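Local coordinates for protein transcriptional regulator, PadR family (Enterococcus faecalis, PDB 3HHH) that probably binds DNA through a winged helix-turn-helix domain and regulates transcription, as other PadR-family proteins do, at residues Q60-E65 with F77-S83. Sequence-based numbering, arbitrary orientation.
Sequences QWVIAE and FYRLTSS
Tyr78 lays one ring side, CD1 and CE1, obliquely against Ala64 and Val62: CE1 is 3.7 Å from Ala64 CB, and CD1 also meets Val62 CG2. Further along, Val62 turns its other methyl, CG1, to Leu80 CD2 at 3.7 Å. Helices 46-58 and 13-24 cover this apolar side. On the other face the Arg79 chain, extended from CG to NE, carries its guanidinium to Glu65, where NH1 makes a salt bridge with OE1 at 3.0 Å. OE1 is met from above the carboxylate plane, the two flat groups standing 49° apart, while Ile63 CG2 sits over one guanidinium face. Backbone bonds pair Ile63 with Arg79 and Glu65 with Phe77 in both directions, making the antiparallel hairpin that forms the wing of the winged helix-turn-helix fold. Beyond the strands, Thr81 N still reaches Trp61 O at 2.9 Å, nearly straight at the hydrogen (170°). With chi1 at 58°, Thr81 turns OG1 to Gly84 N to N-cap helix 82-106, and its CG2 against Ile63 CG1, 3.5 Å away. Ser83 OG donates to Thr81 OG1 and lies at the edge of the Trp61 ring, 3.6 Å from CD1.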
ATOM      1  N   GLN B  60      21.436  -2.606  -2.740  1.00 30.84           N
ATOM      2  CA  GLN B  60      22.412  -1.509  -2.654  1.00 31.02           C
ATOM      3  C   GLN B  60      21.791  -0.107  -2.731  1.00 31.15           C
ATOM      4  O   GLN B  60      22.434   0.847  -3.173  1.00 30.97           O
ATOM      5  CB  GLN B  60      23.527  -1.696  -3.697  1.00 31.05           C
ATOM      6  CG  GLN B  60      24.397  -2.924  -3.427  1.00 31.12           C
ATOM      7  CD  GLN B  60      25.187  -3.380  -4.641  1.00 31.09           C
ATOM      8  OE1 GLN B  60      24.635  -3.572  -5.726  1.00 31.02           O
ATOM      9  NE2 GLN B  60      26.485  -3.574  -4.458  1.00 31.00           N
ATOM     10  N   TRP B  61      20.543   0.011  -2.281  1.00 31.42           N
ATOM     11  CA  TRP B  61      19.888   1.313  -2.149  1.00 31.64           C
ATOM     12  C   TRP B  61      20.314   1.984  -0.841  1.00 31.69           C
ATOM     13  O   TRP B  61      20.300   3.210  -0.733  1.00 31.68           O
ATOM     14  CB  TRP B  61      18.368   1.165  -2.219  1.00 31.75           C
ATOM     15  CG  TRP B  61      17.896   0.670  -3.551  1.00 32.17           C
ATOM     16  CD1 TRP B  61      18.258   1.152  -4.775  1.00 32.51           C
ATOM     17  CD2 TRP B  61      16.972  -0.398  -3.797  1.00 32.61           C
ATOM     18  NE1 TRP B  61      17.621   0.450  -5.768  1.00 32.62           N
ATOM     19  CE2 TRP B  61      16.825  -0.508  -5.197  1.00 32.70           C
ATOM     20  CE3 TRP B  61      16.255  -1.273  -2.972  1.00 32.92           C
ATOM     21  CZ2 TRP B  61      15.991  -1.460  -5.791  1.00 32.83           C
ATOM     22  CZ3 TRP B  61      15.426  -2.221  -3.565  1.00 32.87           C
ATOM     23  CH2 TRP B  61      15.304  -2.307  -4.961  1.00 32.88           C
ATOM     24  N   VAL B  62      20.694   1.171   0.145  1.00 31.78           N
ATOM     25  CA  VAL B  62      21.311   1.663   1.374  1.00 31.83           C
ATOM     26  C   VAL B  62      22.656   0.970   1.600  1.00 31.89           C
ATOM     27  O   VAL B  62      22.841  -0.177   1.195  1.00 32.05           O
ATOM     28  CB  VAL B  62      20.405   1.420   2.607  1.00 31.89           C
ATOM     29  CG1 VAL B  62      19.063   2.133   2.437  1.00 31.99           C
ATOM     30  CG2 VAL B  62      20.197  -0.076   2.851  1.00 31.75           C
ATOM     31  N   ILE B  63      23.595   1.682   2.220  1.00 31.87           N
ATOM     32  CA  ILE B  63      24.828   1.081   2.721  1.00 31.83           C
ATOM     33  C   ILE B  63      24.672   0.869   4.221  1.00 31.80           C
ATOM     34  O   ILE B  63      24.084   1.703   4.908  1.00 31.81           O
ATOM     35  CB  ILE B  63      26.064   1.979   2.492  1.00 31.90           C
ATOM     36  CG1 ILE B  63      26.220   2.326   1.010  1.00 31.92           C
ATOM     37  CG2 ILE B  63      27.329   1.282   3.002  1.00 31.72           C
ATOM     38  CD1 ILE B  63      27.389   3.251   0.716  1.00 31.49           C
ATOM     39  N   ALA B  64      25.206  -0.246   4.718  1.00 31.77           N
ATOM     40  CA  ALA B  64      25.165  -0.580   6.140  1.00 31.70           C
ATOM     41  C   ALA B  64      26.579  -0.655   6.710  1.00 31.68           C
ATOM     42  O   ALA B  64      27.504  -1.138   6.052  1.00 31.73           O
ATOM     43  CB  ALA B  64      24.447  -1.901   6.348  1.00 31.71           C
ATOM     44  N   GLU B  65      26.742  -0.180   7.939  1.00 31.59           N
ATOM     45  CA  GLU B  65      28.054  -0.144   8.574  1.00 31.60           C
ATOM     46  C   GLU B  65      27.904  -0.027  10.088  1.00 31.45           C
ATOM     47  O   GLU B  65      26.969   0.611  10.573  1.00 31.38           O
ATOM     48  CB  GLU B  65      28.873   1.013   7.986  1.00 31.64           C
ATOM     49  CG  GLU B  65      29.869   1.672   8.922  1.00 31.81           C
ATOM     50  CD  GLU B  65      30.538   2.864   8.276  1.00 32.32           C
ATOM     51  OE1 GLU B  65      30.040   3.995   8.465  1.00 32.28           O
ATOM     52  OE2 GLU B  65      31.545   2.669   7.562  1.00 33.13           O
ATOM     53  N   PHE B  77      24.351   0.787  11.328  1.00 30.13           N
ATOM     54  CA  PHE B  77      23.806   2.079  10.904  1.00 29.90           C
ATOM     55  C   PHE B  77      23.677   2.154   9.383  1.00 29.85           C
ATOM     56  O   PHE B  77      24.509   1.604   8.659  1.00 29.89           O
ATOM     57  CB  PHE B  77      24.693   3.224  11.403  1.00 29.80           C
ATOM     58  CG  PHE B  77      24.590   3.468  12.882  1.00 29.60           C
ATOM     59  CD1 PHE B  77      23.648   4.350  13.388  1.00 29.24           C
ATOM     60  CD2 PHE B  77      25.438   2.819  13.767  1.00 29.85           C
ATOM     61  CE1 PHE B  77      23.550   4.584  14.753  1.00 29.36           C
ATOM     62  CE2 PHE B  77      25.348   3.046  15.138  1.00 29.95           C
ATOM     63  CZ  PHE B  77      24.399   3.929  15.630  1.00 29.87           C
ATOM     64  N   TYR B  78      22.646   2.857   8.910  1.00 29.73           N
ATOM     65  CA  TYR B  78      22.320   2.910   7.481  1.00 29.72           C
ATOM     66  C   TYR B  78      22.364   4.323   6.900  1.00 29.57           C
ATOM     67  O   TYR B  78      22.170   5.307   7.610  1.00 29.56           O
ATOM     68  CB  TYR B  78      20.923   2.329   7.234  1.00 29.77           C
ATOM     69  CG  TYR B  78      20.785   0.868   7.584  1.00 30.12           C
ATOM     70  CD1 TYR B  78      20.942  -0.120   6.614  1.00 30.44           C
ATOM     71  CD2 TYR B  78      20.492   0.471   8.885  1.00 30.59           C
ATOM     72  CE1 TYR B  78      20.813  -1.467   6.933  1.00 30.59           C
ATOM     73  CE2 TYR B  78      20.361  -0.874   9.215  1.00 30.90           C
ATOM     74  CZ  TYR B  78      20.521  -1.837   8.237  1.00 30.81           C
ATOM     75  OH  TYR B  78      20.389  -3.166   8.568  1.00 31.70           O
ATOM     76  N   ARG B  79      22.608   4.402   5.595  1.00 29.42           N
ATOM     77  CA  ARG B  79      22.520   5.657   4.854  1.00 29.42           C
ATOM     78  C   ARG B  79      22.192   5.365   3.392  1.00 29.23           C
ATOM     79  O   ARG B  79      22.545   4.309   2.865  1.00 29.06           O
ATOM     80  CB  ARG B  79      23.821   6.463   4.968  1.00 29.61           C
ATOM     81  CG  ARG B  79      25.079   5.726   4.509  1.00 30.26           C
ATOM     82  CD  ARG B  79      26.349   6.495   4.863  1.00 31.08           C
ATOM     83  NE  ARG B  79      27.565   5.733   4.545  1.00 32.27           N
ATOM     84  CZ  ARG B  79      28.223   4.928   5.387  1.00 32.52           C
ATOM     85  NH1 ARG B  79      27.809   4.747   6.640  1.00 32.75           N
ATOM     86  NH2 ARG B  79      29.316   4.293   4.970  1.00 32.37           N
ATOM     87  N   LEU B  80      21.504   6.300   2.745  1.00 29.09           N
ATOM     88  CA  LEU B  80      21.081   6.122   1.359  1.00 28.87           C
ATOM     89  C   LEU B  80      22.249   6.239   0.389  1.00 28.75           C
ATOM     90  O   LEU B  80      23.108   7.106   0.535  1.00 28.75           O
ATOM     91  CB  LEU B  80      20.020   7.156   0.981  1.00 28.79           C
ATOM     92  CG  LEU B  80      18.669   7.075   1.692  1.00 28.69           C
ATOM     93  CD1 LEU B  80      17.699   8.038   1.031  1.00 27.97           C
ATOM     94  CD2 LEU B  80      18.112   5.652   1.678  1.00 28.42           C
ATOM     95  N   THR B  81      22.268   5.355  -0.601  1.00 28.62           N
ATOM     96  CA  THR B  81      23.165   5.491  -1.738  1.00 28.48           C
ATOM     97  C   THR B  81      22.543   6.499  -2.703  1.00 28.38           C
ATOM     98  O   THR B  81      21.442   6.995  -2.464  1.00 28.42           O
ATOM     99  CB  THR B  81      23.353   4.144  -2.458  1.00 28.52           C
ATOM    100  OG1 THR B  81      22.076   3.651  -2.895  1.00 28.76           O
ATOM    101  CG2 THR B  81      23.986   3.126  -1.530  1.00 27.96           C
ATOM    102  N   SER B  82      23.244   6.803  -3.789  1.00 28.22           N
ATOM    103  CA  SER B  82      22.687   7.661  -4.833  1.00 28.07           C
ATOM    104  C   SER B  82      21.495   6.983  -5.512  1.00 28.06           C
ATOM    105  O   SER B  82      20.492   7.634  -5.817  1.00 28.03           O
ATOM    106  CB  SER B  82      23.757   8.014  -5.867  1.00 27.94           C
ATOM    107  OG  SER B  82      24.751   8.844  -5.293  1.00 28.03           O
ATOM    108  N   SER B  83      21.615   5.677  -5.745  1.00 28.00           N
ATOM    109  CA  SER B  83      20.536   4.886  -6.324  1.00 27.95           C
ATOM    110  C   SER B  83      19.345   4.832  -5.372  1.00 28.10           C
ATOM    111  O   SER B  83      18.197   4.864  -5.806  1.00 28.25           O
ATOM    112  CB  SER B  83      21.016   3.467  -6.638  1.00 27.92           C
ATOM    113  OG  SER B  83      21.353   2.764  -5.452  1.00 27.81           O
TER